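PDB 1GL4: nidogen-1 from Mus musculus, which binds laminin, collagen IV and perlecan in basement membranes, the piece here being an EGF-like module followed by the G2 beta-barrel domain. Local coordinates for residues E72-H77 with T89-I94. Sequence-based numbering, arbitrary orientation.
Sequences ENTDLH and TAISTI
The flat groups of H77 and A90 that meet are their peptide units: H77 N lies 2.9 Å from A90 O at 169° at its hydrogen, and A90 N returns a bond of 2.9 Å to H77 O. The H77 imidazole stands on the face that also carries D75, A90 and S92, with ND1 bonded to N53 and NE2 to a polar side chain of another protein chain. Next along, S92 N reaches D75 O at 3.2 Å, a more bent bond (143°), and the D75 carboxylate is salt-bridged to K55. L76 and I91 occupy the opposite face: L76 CG faces both I91 CG1 and T89 CG2, 4.0 Å from each. Beyond the pairing, T74 has OG1 beside the backbone N (chi1 -69°), so that its methyl CG2 falls anti to N and lies 3.7 Å from I91 CG2 and 4.0 Å from I94 CD1, while OG1 donates to T93 O at 3.0 Å. Without the hydroxyl and methyl, as with an alanine here, T93 O would probably lose this donor and a gap is likely to open against I91 and I94. This is an antiparallel hairpin in the wall of the GFP-like G2 barrel, with strand 49-62 beside 72-77 and strand 266-276 beside 89-94, its apolar face turned to the interior helix 107-115, which T89 and I91 touch, and its outer face bearing H77, part of the perlecan-binding site.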
loop_
_atom_site.group_PDB
_atom_site.type_symbol
_atom_site.label_atom_id
_atom_site.label_comp_id
_atom_site.label_asym_id
_atom_site.label_seq_id
_atom_site.Cartn_x
_atom_site.Cartn_y
_atom_site.Cartn_z
ATOM N N GLU A 72 19.152 3.238 8.949
ATOM C CA GLU A 72 18.602 2.140 9.722
ATOM C C GLU A 72 17.588 2.707 10.707
ATOM O O GLU A 72 17.638 3.889 11.052
ATOM C CB GLU A 72 19.732 1.414 10.462
ATOM C CG GLU A 72 20.756 0.786 9.516
ATOM C CD GLU A 72 22.084 0.483 10.187
ATOM O OE1 GLU A 72 22.698 1.422 10.738
ATOM O OE2 GLU A 72 22.519 -0.689 10.155
ATOM N N ASN A 73 16.656 1.865 11.132
ATOM C CA ASN A 73 15.626 2.268 12.081
ATOM C C ASN A 73 14.619 3.276 11.520
ATOM O O ASN A 73 13.985 4.010 12.278
ATOM C CB ASN A 73 16.271 2.834 13.350
ATOM C CG ASN A 73 15.267 3.044 14.465
ATOM O OD1 ASN A 73 14.612 2.098 14.912
ATOM N ND2 ASN A 73 15.136 4.285 14.920
ATOM N N THR A 74 14.480 3.320 10.199
ATOM C CA THR A 74 13.509 4.211 9.566
ATOM C C THR A 74 12.143 3.532 9.705
ATOM O O THR A 74 12.048 2.308 9.577
ATOM C CB THR A 74 13.829 4.420 8.071
ATOM O OG1 THR A 74 15.037 5.181 7.947
ATOM C CG2 THR A 74 12.691 5.167 7.371
ATOM N N ASP A 75 11.099 4.317 9.973
ATOM C CA ASP A 75 9.743 3.782 10.144
ATOM C C ASP A 75 8.903 3.696 8.870
ATOM O O ASP A 75 9.006 4.549 7.988
ATOM C CB ASP A 75 8.946 4.631 11.140
ATOM C CG ASP A 75 9.525 4.607 12.536
ATOM O OD1 ASP A 75 9.670 3.508 13.106
ATOM O OD2 ASP A 75 9.829 5.695 13.066
ATOM N N LEU A 76 8.062 2.665 8.793
ATOM C CA LEU A 76 7.137 2.495 7.674
ATOM C C LEU A 76 5.755 2.319 8.300
ATOM O O LEU A 76 5.574 1.479 9.185
ATOM C CB LEU A 76 7.486 1.261 6.824
ATOM C CG LEU A 76 6.605 1.044 5.581
ATOM C CD1 LEU A 76 7.345 0.197 4.565
ATOM C CD2 LEU A 76 5.280 0.385 5.966
ATOM N N HIS A 77 4.796 3.133 7.865
ATOM C CA HIS A 77 3.426 3.063 8.363
ATOM C C HIS A 77 2.487 3.055 7.154
ATOM O O HIS A 77 2.577 3.919 6.279
ATOM C CB HIS A 77 3.118 4.274 9.249
ATOM C CG HIS A 77 1.742 4.258 9.837
ATOM N ND1 HIS A 77 1.395 3.451 10.900
ATOM C CD2 HIS A 77 0.615 4.925 9.488
ATOM C CE1 HIS A 77 0.115 3.621 11.180
ATOM N NE2 HIS A 77 -0.381 4.509 10.337
ATOM N N THR A 89 1.008 4.594 1.966
ATOM C CA THR A 89 2.218 4.278 2.720
ATOM C C THR A 89 3.112 5.491 2.982
ATOM O O THR A 89 3.311 6.334 2.102
ATOM C CB THR A 89 3.056 3.192 1.985
ATOM O OG1 THR A 89 2.271 2.004 1.825
ATOM C CG2 THR A 89 4.316 2.853 2.778
ATOM N N ALA A 90 3.637 5.573 4.203
ATOM C CA ALA A 90 4.532 6.660 4.602
ATOM C C ALA A 90 5.819 6.065 5.164
ATOM O O ALA A 90 5.784 5.141 5.979
ATOM C CB ALA A 90 3.872 7.537 5.654
ATOM N N ILE A 91 6.952 6.600 4.725
ATOM C CA ILE A 91 8.244 6.125 5.186
ATOM C C ILE A 91 9.028 7.359 5.619
ATOM O O ILE A 91 9.394 8.189 4.790
ATOM C CB ILE A 91 8.975 5.377 4.050
ATOM C CG1 ILE A 91 8.094 4.217 3.562
ATOM C CG2 ILE A 91 10.328 4.877 4.539
ATOM C CD1 ILE A 91 8.592 3.500 2.311
ATOM N N SER A 92 9.279 7.502 6.915
ATOM C CA SER A 92 9.981 8.700 7.346
ATOM C C SER A 92 11.250 8.567 8.132
ATOM O O SER A 92 11.396 7.718 9.006
ATOM C CB SER A 92 9.065 9.647 8.099
ATOM O OG SER A 92 9.791 10.835 8.383
ATOM N N THR A 93 12.108 9.530 7.823
ATOM C CA THR A 93 13.453 9.707 8.305
ATOM C C THR A 93 14.167 9.089 7.119
ATOM O O THR A 93 14.857 8.082 7.227
ATOM C CB THR A 93 13.772 8.951 9.613
ATOM O OG1 THR A 93 13.552 7.545 9.441
ATOM C CG2 THR A 93 12.911 9.496 10.756
ATOM N N ILE A 94 13.899 9.681 5.959
ATOM C CA ILE A 94 14.516 9.281 4.703
ATOM C C ILE A 94 15.321 10.508 4.291
ATOM O O ILE A 94 14.755 11.579 4.080
ATOM C CB ILE A 94 13.464 8.964 3.610
ATOM C CG1 ILE A 94 12.827 7.590 3.863
ATOM C CG2 ILE A 94 14.123 8.983 2.237
ATOM C CD1 ILE A 94 13.785 6.414 3.690
#